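Fusion protein of Nuclear RNA export factor 2 and Protein panoramix (Drosophila melanogaster, PDB 6IEW) may take part in mRNA export and, in ovaries, belongs to the complex with piwi, Panoramix and Nxt1 that silences transposons cotranscriptionally. Local coordinates at residues A[39-44]-A[82-87]; A[19-24]-A[51-56]; A[10-15]-A[28-33]. All coordinates share one frame; numbering follows the deposited sequence.

Contact 1 (A[39-44]-A[82-87])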
loop_
_atom_site.group_PDB
_atom_site.type_symbol
_atom_site.label_atom_id
_atom_site.label_comp_id
_atom_site.label_asym_id
_atom_site.label_seq_id
_atom_site.Cartn_x
_atom_site.Cartn_y
_atom_site.Cartn_z
ATOM N N ARG A 39 -2.138 -5.533 7.779
ATOM C CA ARG A 39 -1.892 -4.418 8.688
ATOM C C ARG A 39 -1.307 -3.220 7.952
ATOM O O ARG A 39 -1.612 -2.070 8.289
ATOM C CB ARG A 39 -0.991 -4.851 9.844
ATOM C CG ARG A 39 -1.659 -5.827 10.795
ATOM C CD ARG A 39 -1.020 -5.799 12.176
ATOM N NE ARG A 39 0.420 -6.036 12.127
ATOM C CZ ARG A 39 0.978 -7.244 12.092
ATOM N NH1 ARG A 39 0.216 -8.331 12.086
ATOM N NH2 ARG A 39 2.293 -7.367 12.048
ATOM N N ALA A 40 -0.473 -3.468 6.938
ATOM C CA ALA A 40 0.105 -2.366 6.173
ATOM C C ALA A 40 -0.964 -1.605 5.399
ATOM O O ALA A 40 -0.930 -0.369 5.337
ATOM C CB ALA A 40 1.192 -2.888 5.234
ATOM N N LEU A 41 -1.922 -2.319 4.806
ATOM C CA LEU A 41 -3.004 -1.645 4.096
ATOM C C LEU A 41 -3.828 -0.790 5.049
ATOM O O LEU A 41 -4.153 0.366 4.744
ATOM C CB LEU A 41 -3.886 -2.670 3.381
ATOM C CG LEU A 41 -3.200 -3.441 2.254
ATOM C CD1 LEU A 41 -4.121 -4.533 1.728
ATOM C CD2 LEU A 41 -2.777 -2.510 1.127
ATOM N N LYS A 42 -4.168 -1.340 6.219
ATOM C CA LYS A 42 -4.904 -0.564 7.212
ATOM C C LYS A 42 -4.105 0.650 7.664
ATOM O O LYS A 42 -4.665 1.738 7.868
ATOM C CB LYS A 42 -5.241 -1.438 8.420
ATOM C CG LYS A 42 -6.221 -2.555 8.138
ATOM C CD LYS A 42 -6.503 -3.340 9.405
ATOM C CE LYS A 42 -7.518 -4.442 9.157
ATOM N NZ LYS A 42 -7.766 -5.241 10.392
ATOM N N LEU A 43 -2.796 0.478 7.848
ATOM C CA LEU A 43 -1.956 1.589 8.277
ATOM C C LEU A 43 -1.894 2.676 7.215
ATOM O O LEU A 43 -1.925 3.870 7.537
ATOM C CB LEU A 43 -0.560 1.068 8.621
ATOM C CG LEU A 43 0.447 2.111 9.096
ATOM C CD1 LEU A 43 -0.065 2.845 10.327
ATOM C CD2 LEU A 43 1.793 1.464 9.379
ATOM N N PHE A 44 -1.813 2.285 5.942
ATOM C CA PHE A 44 -1.854 3.263 4.857
ATOM C C PHE A 44 -3.141 4.077 4.899
ATOM O O PHE A 44 -3.117 5.307 4.768
ATOM C CB PHE A 44 -1.715 2.551 3.510
ATOM C CG PHE A 44 -2.186 3.371 2.337
ATOM C CD1 PHE A 44 -1.627 4.613 2.063
ATOM C CD2 PHE A 44 -3.186 2.895 1.505
ATOM C CE1 PHE A 44 -2.070 5.365 0.986
ATOM C CE2 PHE A 44 -3.626 3.635 0.426
ATOM C CZ PHE A 44 -3.074 4.876 0.167
ATOM N N GLU A 82 -8.814 -0.525 0.214
ATOM C CA GLU A 82 -10.031 -0.901 0.926
ATOM C C GLU A 82 -10.692 -2.127 0.306
ATOM O O GLU A 82 -11.245 -2.967 1.024
ATOM C CB GLU A 82 -10.996 0.282 0.985
ATOM C CG GLU A 82 -10.555 1.369 1.947
ATOM C CD GLU A 82 -11.444 2.593 1.901
ATOM O OE1 GLU A 82 -12.173 2.755 0.900
ATOM O OE2 GLU A 82 -11.412 3.388 2.864
ATOM N N LEU A 83 -10.649 -2.252 -1.026
ATOM C CA LEU A 83 -11.240 -3.430 -1.660
ATOM C C LEU A 83 -10.469 -4.694 -1.304
ATOM O O LEU A 83 -11.073 -5.744 -1.055
ATOM C CB LEU A 83 -11.317 -3.256 -3.178
ATOM C CG LEU A 83 -12.092 -4.359 -3.907
ATOM C CD1 LEU A 83 -13.593 -4.203 -3.678
ATOM C CD2 LEU A 83 -11.770 -4.371 -5.394
ATOM N N VAL A 84 -9.136 -4.615 -1.279
ATOM C CA VAL A 84 -8.340 -5.784 -0.917
ATOM C C VAL A 84 -8.612 -6.188 0.525
ATOM O O VAL A 84 -8.701 -7.379 0.844
ATOM C CB VAL A 84 -6.845 -5.530 -1.188
ATOM C CG1 VAL A 84 -5.991 -6.635 -0.578
ATOM C CG2 VAL A 84 -6.596 -5.439 -2.682
ATOM N N LEU A 85 -8.751 -5.204 1.420
ATOM C CA LEU A 85 -9.098 -5.515 2.803
ATOM C C LEU A 85 -10.435 -6.242 2.888
ATOM O O LEU A 85 -10.585 -7.194 3.665
ATOM C CB LEU A 85 -9.109 -4.241 3.649
ATOM C CG LEU A 85 -7.736 -3.647 3.983
ATOM C CD1 LEU A 85 -7.893 -2.336 4.714
ATOM C CD2 LEU A 85 -6.934 -4.621 4.827
ATOM N N GLU A 86 -11.415 -5.816 2.085
ATOM C CA GLU A 86 -12.695 -6.514 2.047
ATOM C C GLU A 86 -12.530 -7.933 1.525
ATOM O O GLU A 86 -13.142 -8.872 2.050
ATOM C CB GLU A 86 -13.688 -5.745 1.174
ATOM C CG GLU A 86 -14.219 -4.466 1.793
ATOM C CD GLU A 86 -15.128 -3.699 0.849
ATOM O OE1 GLU A 86 -15.189 -4.054 -0.349
ATOM O OE2 GLU A 86 -15.784 -2.739 1.307
ATOM N N GLN A 87 -11.711 -8.107 0.485
ATOM C CA GLN A 87 -11.467 -9.439 -0.058
ATOM C C GLN A 87 -10.802 -10.342 0.971
ATOM O O GLN A 87 -11.135 -11.530 1.072
ATOM C CB GLN A 87 -10.609 -9.333 -1.318
ATOM C CG GLN A 87 -11.292 -8.617 -2.470
ATOM C CD GLN A 87 -10.339 -8.269 -3.592
ATOM O OE1 GLN A 87 -9.124 -8.426 -3.464
ATOM N NE2 GLN A 87 -10.885 -7.788 -4.704
#

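Contact 2 (A[19-24]-A[51-56])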
loop_
_atom_site.group_PDB
_atom_site.type_symbol
_atom_site.label_atom_id
_atom_site.label_comp_id
_atom_site.label_asym_id
_atom_site.label_seq_id
_atom_site.Cartn_x
_atom_site.Cartn_y
_atom_site.Cartn_z
ATOM N N THR A 19 -1.322 -0.346 -3.657
ATOM C CA THR A 19 -1.482 1.058 -3.302
ATOM C C THR A 19 -1.016 2.020 -4.385
ATOM O O THR A 19 -1.516 3.148 -4.449
ATOM C CB THR A 19 -0.730 1.372 -2.002
ATOM O OG1 THR A 19 0.673 1.120 -2.176
ATOM C CG2 THR A 19 -1.253 0.525 -0.852
ATOM N N GLY A 20 -0.067 1.628 -5.227
ATOM C CA GLY A 20 0.483 2.580 -6.170
ATOM C C GLY A 20 1.329 3.650 -5.520
ATOM O O GLY A 20 1.432 4.760 -6.053
ATOM N N LEU A 21 1.921 3.354 -4.367
ATOM C CA LEU A 21 2.824 4.280 -3.699
ATOM C C LEU A 21 4.249 4.065 -4.190
ATOM O O LEU A 21 4.618 2.970 -4.623
ATOM C CB LEU A 21 2.783 4.071 -2.185
ATOM C CG LEU A 21 1.480 4.451 -1.481
ATOM C CD1 LEU A 21 1.453 3.871 -0.072
ATOM C CD2 LEU A 21 1.325 5.965 -1.441
ATOM N N ILE A 22 5.047 5.133 -4.126
ATOM C CA ILE A 22 6.460 5.013 -4.458
ATOM C C ILE A 22 7.175 4.185 -3.396
ATOM O O ILE A 22 6.720 4.052 -2.252
ATOM C CB ILE A 22 7.135 6.382 -4.656
ATOM C CG1 ILE A 22 7.171 7.172 -3.343
ATOM C CG2 ILE A 22 6.428 7.169 -5.750
ATOM C CD1 ILE A 22 7.955 8.471 -3.444
ATOM N N SER A 23 8.328 3.630 -3.784
ATOM C CA SER A 23 9.032 2.702 -2.906
ATOM C C SER A 23 9.346 3.324 -1.553
ATOM O O SER A 23 9.351 2.618 -0.537
ATOM C CB SER A 23 10.314 2.210 -3.576
ATOM O OG SER A 23 11.312 3.215 -3.569
ATOM N N THR A 24 9.602 4.634 -1.517
ATOM C CA THR A 24 9.939 5.305 -0.264
ATOM C C THR A 24 8.851 5.105 0.783
ATOM O O THR A 24 9.143 4.821 1.954
ATOM C CB THR A 24 10.143 6.796 -0.525
ATOM O OG1 THR A 24 10.996 6.965 -1.659
ATOM C CG2 THR A 24 10.767 7.472 0.686
ATOM N N HIS A 51 -3.575 12.867 6.994
ATOM C CA HIS A 51 -2.770 13.801 6.201
ATOM C C HIS A 51 -1.273 13.554 6.347
ATOM O O HIS A 51 -0.468 14.489 6.315
ATOM C CB HIS A 51 -3.149 15.262 6.465
ATOM C CG HIS A 51 -4.564 15.569 6.102
ATOM N ND1 HIS A 51 -5.050 15.408 4.822
ATOM C CD2 HIS A 51 -5.605 16.007 6.850
ATOM C CE1 HIS A 51 -6.328 15.743 4.795
ATOM N NE2 HIS A 51 -6.689 16.106 6.012
ATOM N N GLU A 52 -0.890 12.285 6.486
ATOM C CA GLU A 52 0.510 11.905 6.605
ATOM C C GLU A 52 1.077 11.292 5.331
ATOM O O GLU A 52 2.249 10.905 5.317
ATOM C CB GLU A 52 0.707 10.961 7.797
ATOM C CG GLU A 52 0.598 11.667 9.144
ATOM C CD GLU A 52 0.366 10.713 10.298
ATOM O OE1 GLU A 52 0.351 9.485 10.068
ATOM O OE2 GLU A 52 0.192 11.194 11.438
ATOM N N ILE A 53 0.287 11.206 4.263
ATOM C CA ILE A 53 0.762 10.694 2.978
ATOM C C ILE A 53 0.838 11.852 1.991
ATOM O O ILE A 53 -0.201 12.310 1.489
ATOM C CB ILE A 53 -0.143 9.576 2.442
ATOM C CG1 ILE A 53 -0.316 8.462 3.480
ATOM C CG2 ILE A 53 0.429 9.007 1.142
ATOM C CD1 ILE A 53 0.954 7.676 3.767
ATOM N N PRO A 54 2.030 12.357 1.678
ATOM C CA PRO A 54 2.131 13.474 0.734
ATOM C C PRO A 54 1.626 13.091 -0.650
ATOM O O PRO A 54 1.636 11.920 -1.035
ATOM C CB PRO A 54 3.637 13.769 0.694
ATOM C CG PRO A 54 4.176 13.190 1.969
ATOM C CD PRO A 54 3.341 11.978 2.234
ATOM N N ASP A 55 1.187 14.106 -1.401
ATOM C CA ASP A 55 0.833 13.906 -2.803
ATOM C C ASP A 55 1.939 13.173 -3.556
ATOM O O ASP A 55 1.668 12.275 -4.360
ATOM C CB ASP A 55 0.586 15.253 -3.484
ATOM C CG ASP A 55 -0.809 15.799 -3.252
ATOM O OD1 ASP A 55 -1.572 15.224 -2.451
ATOM O OD2 ASP A 55 -1.143 16.819 -3.893
ATOM N N LEU A 56 3.199 13.543 -3.309
ATOM C CA LEU A 56 4.299 12.960 -4.068
ATOM C C LEU A 56 4.527 11.487 -3.755
ATOM O O LEU A 56 5.316 10.841 -4.453
ATOM C CB LEU A 56 5.596 13.764 -3.879
ATOM C CG LEU A 56 6.238 13.955 -2.499
ATOM C CD1 LEU A 56 6.892 12.683 -1.966
ATOM C CD2 LEU A 56 7.273 15.067 -2.577
#

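Contact 3 (A[10-15]-A[28-33])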
loop_
_atom_site.group_PDB
_atom_site.type_symbol
_atom_site.label_atom_id
_atom_site.label_comp_id
_atom_site.label_asym_id
_atom_site.label_seq_id
_atom_site.Cartn_x
_atom_site.Cartn_y
_atom_site.Cartn_z
ATOM N N HIS A 10 9.269 -9.318 -2.091
ATOM C CA HIS A 10 7.930 -9.687 -2.535
ATOM C C HIS A 10 6.858 -9.018 -1.685
ATOM O O HIS A 10 5.864 -8.505 -2.213
ATOM C CB HIS A 10 7.780 -11.209 -2.500
ATOM C CG HIS A 10 6.383 -11.678 -2.750
ATOM N ND1 HIS A 10 5.775 -11.575 -3.982
ATOM C CD2 HIS A 10 5.469 -12.240 -1.924
ATOM C CE1 HIS A 10 4.548 -12.057 -3.906
ATOM N NE2 HIS A 10 4.335 -12.463 -2.667
ATOM N N LYS A 11 7.038 -9.018 -0.360
ATOM C CA LYS A 11 6.042 -8.415 0.522
ATOM C C LYS A 11 5.941 -6.912 0.295
ATOM O O LYS A 11 4.853 -6.333 0.417
ATOM C CB LYS A 11 6.369 -8.724 1.980
ATOM C CG LYS A 11 6.188 -10.186 2.347
ATOM C CD LYS A 11 6.535 -10.442 3.800
ATOM C CE LYS A 11 6.371 -11.916 4.138
ATOM N NZ LYS A 11 6.850 -12.233 5.510
ATOM N N LEU A 12 7.060 -6.267 -0.031
ATOM C CA LEU A 12 7.015 -4.846 -0.367
ATOM C C LEU A 12 6.243 -4.626 -1.662
ATOM O O LEU A 12 5.380 -3.745 -1.747
ATOM C CB LEU A 12 8.438 -4.295 -0.486
ATOM C CG LEU A 12 9.246 -4.224 0.812
ATOM C CD1 LEU A 12 10.731 -4.111 0.505
ATOM C CD2 LEU A 12 8.802 -3.049 1.669
ATOM N N LEU A 13 6.528 -5.441 -2.680
ATOM C CA LEU A 13 5.840 -5.301 -3.962
ATOM C C LEU A 13 4.355 -5.635 -3.859
ATOM O O LEU A 13 3.536 -5.025 -4.552
ATOM C CB LEU A 13 6.517 -6.151 -5.039
ATOM C CG LEU A 13 7.820 -5.629 -5.645
ATOM C CD1 LEU A 13 8.075 -6.284 -6.996
ATOM C CD2 LEU A 13 7.765 -4.119 -5.780
ATOM N N LEU A 14 3.991 -6.620 -3.036
ATOM C CA LEU A 14 2.583 -6.909 -2.767
ATOM C C LEU A 14 1.842 -5.638 -2.375
ATOM O O LEU A 14 0.780 -5.315 -2.923
ATOM C CB LEU A 14 2.520 -7.897 -1.604
ATOM C CG LEU A 14 1.677 -9.165 -1.529
ATOM C CD1 LEU A 14 1.396 -9.756 -2.898
ATOM C CD2 LEU A 14 2.442 -10.149 -0.653
ATOM N N PHE A 15 2.411 -4.891 -1.433
ATOM C CA PHE A 15 1.787 -3.664 -0.956
ATOM C C PHE A 15 1.904 -2.554 -1.990
ATOM O O PHE A 15 0.953 -1.789 -2.201
ATOM C CB PHE A 15 2.454 -3.265 0.360
ATOM C CG PHE A 15 2.019 -1.935 0.895
ATOM C CD1 PHE A 15 0.926 -1.839 1.742
ATOM C CD2 PHE A 15 2.724 -0.784 0.579
ATOM C CE1 PHE A 15 0.534 -0.615 2.248
ATOM C CE2 PHE A 15 2.336 0.447 1.084
ATOM C CZ PHE A 15 1.238 0.529 1.918
ATOM N N SER A 28 8.408 2.574 4.297
ATOM C CA SER A 28 7.994 3.171 5.562
ATOM C C SER A 28 6.794 2.443 6.159
ATOM O O SER A 28 6.800 2.060 7.335
ATOM C CB SER A 28 7.670 4.649 5.337
ATOM O OG SER A 28 7.100 5.227 6.495
ATOM N N ILE A 29 5.757 2.227 5.352
ATOM C CA ILE A 29 4.516 1.671 5.876
ATOM C C ILE A 29 4.654 0.181 6.160
ATOM O O ILE A 29 4.210 -0.307 7.207
ATOM C CB ILE A 29 3.353 1.985 4.922
ATOM C CG1 ILE A 29 3.143 3.500 4.845
ATOM C CG2 ILE A 29 2.076 1.278 5.377
ATOM C CD1 ILE A 29 2.196 3.936 3.745
ATOM N N VAL A 30 5.271 -0.566 5.242
ATOM C CA VAL A 30 5.405 -2.009 5.427
ATOM C C VAL A 30 6.264 -2.319 6.647
ATOM O O VAL A 30 5.938 -3.207 7.445
ATOM C CB VAL A 30 5.945 -2.665 4.142
ATOM C CG1 VAL A 30 6.390 -4.103 4.399
ATOM C CG2 VAL A 30 4.883 -2.620 3.050
ATOM N N GLU A 31 7.368 -1.589 6.820
ATOM C CA GLU A 31 8.218 -1.831 7.983
ATOM C C GLU A 31 7.510 -1.451 9.278
ATOM O O GLU A 31 7.625 -2.161 10.283
ATOM C CB GLU A 31 9.556 -1.101 7.838
ATOM C CG GLU A 31 10.449 -1.702 6.765
ATOM C CD GLU A 31 11.861 -1.138 6.766
ATOM O OE1 GLU A 31 12.104 -0.107 7.429
ATOM O OE2 GLU A 31 12.731 -1.738 6.102
ATOM N N GLU A 32 6.766 -0.341 9.274
ATOM C CA GLU A 32 6.051 0.063 10.481
ATOM C C GLU A 32 4.975 -0.947 10.858
ATOM O O GLU A 32 4.676 -1.121 12.046
ATOM C CB GLU A 32 5.462 1.465 10.303
ATOM C CG GLU A 32 4.819 2.043 11.562
ATOM C CD GLU A 32 4.266 3.444 11.353
ATOM O OE1 GLU A 32 4.821 4.192 10.520
ATOM O OE2 GLU A 32 3.270 3.793 12.021
ATOM N N ALA A 33 4.392 -1.627 9.872
ATOM C CA ALA A 33 3.373 -2.640 10.109
ATOM C C ALA A 33 3.966 -4.021 10.345
ATOM O O ALA A 33 3.225 -5.009 10.366
ATOM C CB ALA A 33 2.383 -2.681 8.943
#

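Contact 1 (A[39-44]-A[82-87])
Part of the interface between the UBA (TAP-C) domain of Nxf2 and the Panoramix helix is formed by Leu41 and the aliphatic base of Lys42, on helix 37-49, against Val84 and Leu85 of helix 70-93. Leu85 projects from the Panoramix side and lays both methyl groups on the other helix. Leu85 CD2 stands 3.9 Å from Leu41 CB, against the root of that side chain, while Leu85 CD1 approaches Lys42 CG at 3.8 Å. Leu41 reaches past Leu85 with its own CD1, which comes within 3.6 Å of Val84 CG1; these two side chains cross at about a right angle. The CG of Leu41 lies anti to its carbonyl carbon (chi1 -65°), and from there the branch end extends far enough to meet the valine.

The two helices run closer to antiparallel than parallel, with 143° between their directions and 9.9 Å between the axes of the short segments at closest approach. Leu41 and Leu85 have the nearest CA atoms, 7.3 Å apart. The two proteins are joined in one engineered chain, and segment 82-87 belongs to the Nxf2-interacting region of Panoramix, for which the UBA domain is the binding partner.

Lys42 contributes the base of its side chain; its extended chain then leads away from Leu85, to where NZ makes a long, weak ion pair with Glu38. Around the contact, Leu41 also packs on Phe15, Val18 and Thr19 of helix 4-19 and on Ala81 of the Panoramix helix, and Phe44 rests on Ala77, Val78 and Ala81 one to two turns earlier along that helix. A glycerol, probably from the crystallisation liquor, lies about 4 Å from the Val84 side chain.

Contact 2 (A[19-24]-A[51-56])
The backbone carbonyl of Leu56 is the flat group in this contact, and Ile22 sets two methyls against its oxygen. Ile22 CD1 lies 3.7 Å and Ile22 CG2 4.0 Å from Leu56 O, the two lying off different sides of the plane through CA, C and O of Leu56. The CG1 branch of Ile22 is held between its backbone N and carbonyl carbon (chi1 66°), which swings CD1 out to the carbonyl. Further in, the contact is purely aliphatic: Leu21 CD2 meets Ile53 CG2 at 4.1 Å, the side chains crossing at about a right angle.

The loop after helix 4-19, which leaves the helix at Gly20 with positive phi, thereby packs on the tail that follows helix 37-49 in the UBA domain. Backbone hydrogen bonds of Gly20 with Ala59 and of Ile22 with Ala57 fasten the same two strips of chain. Leu21 and Ile53 both also touch Ile29 and Phe58, while Asp55 forms a salt bridge with Arg74 of the Panoramix part. The contact between the two segments is van der Waals packing, methyl on methyl and methyl on carbonyl oxygen, and so lends little direction; directional bonds come from the adjoining backbone pairs.

Contact 3 (A[10-15]-A[28-33])
Segments 10-15 of helix 4-19 and 28-32 of helix 23-32 pack steeply inclined, their N-to-C directions 119° apart; the axes of these short segments are 10.1 Å apart at closest approach, and the chain leaves helical geometry at Ala33. Leu12 and Val30 have the nearest CA atoms, 6.6 Å from each other. Val30 stands between two residues of the first helix and divides its methyls between them. CG2 of Val30 presses obliquely on the root of the Phe15 ring, 3.6 Å from Phe15 CG, while Val30 CG1 faces Leu12 CD2 at 3.8 Å. Valine and phenylalanine slide past each other in opposite directions, which carries the far end of the ring on toward Ile29.

This is the packing of the first helix on the second in the three-helix core of the UBA domain, and both segments belong to the Nxf2 part of the fusion. At the ring's far end, Phe15 CZ lies 3.6 Å from Ile29 CG2, again at an oblique approach. The ring is sent across the interface because its CG is anti to the backbone N (chi1 174°). Ala40, Leu41 and Phe44 of helix 37-49 also touch Phe15, placing the ring where all three helices converge, whereas Trp35 in the following loop packs on both Leu12 and Val30. Glu32 forms a salt bridge with Lys47.

In the fold
Contact 3 comes first along the chain and closes before contact 1 opens, whereas contact 2 interleaves with both. Contacts 2 and 3 lie wholly within the Nxf2 UBA domain, share helix 23-32 and have centres 12 Å apart; contact 1, 12 Å from contact 3, joins helix 37-49 to the Panoramix helix. Contacts 1 and 2 are 15 Å apart, on opposite sides of the chain's centre, yet Phe44 of the first packs on Thr19 and Leu21 of the second. Ile53 of the tail meets Ile29, Phe15 meets Ile29, Leu21 and Leu41, and Leu41 faces Panoramix, so apolar packing is continuous from the tail to that face.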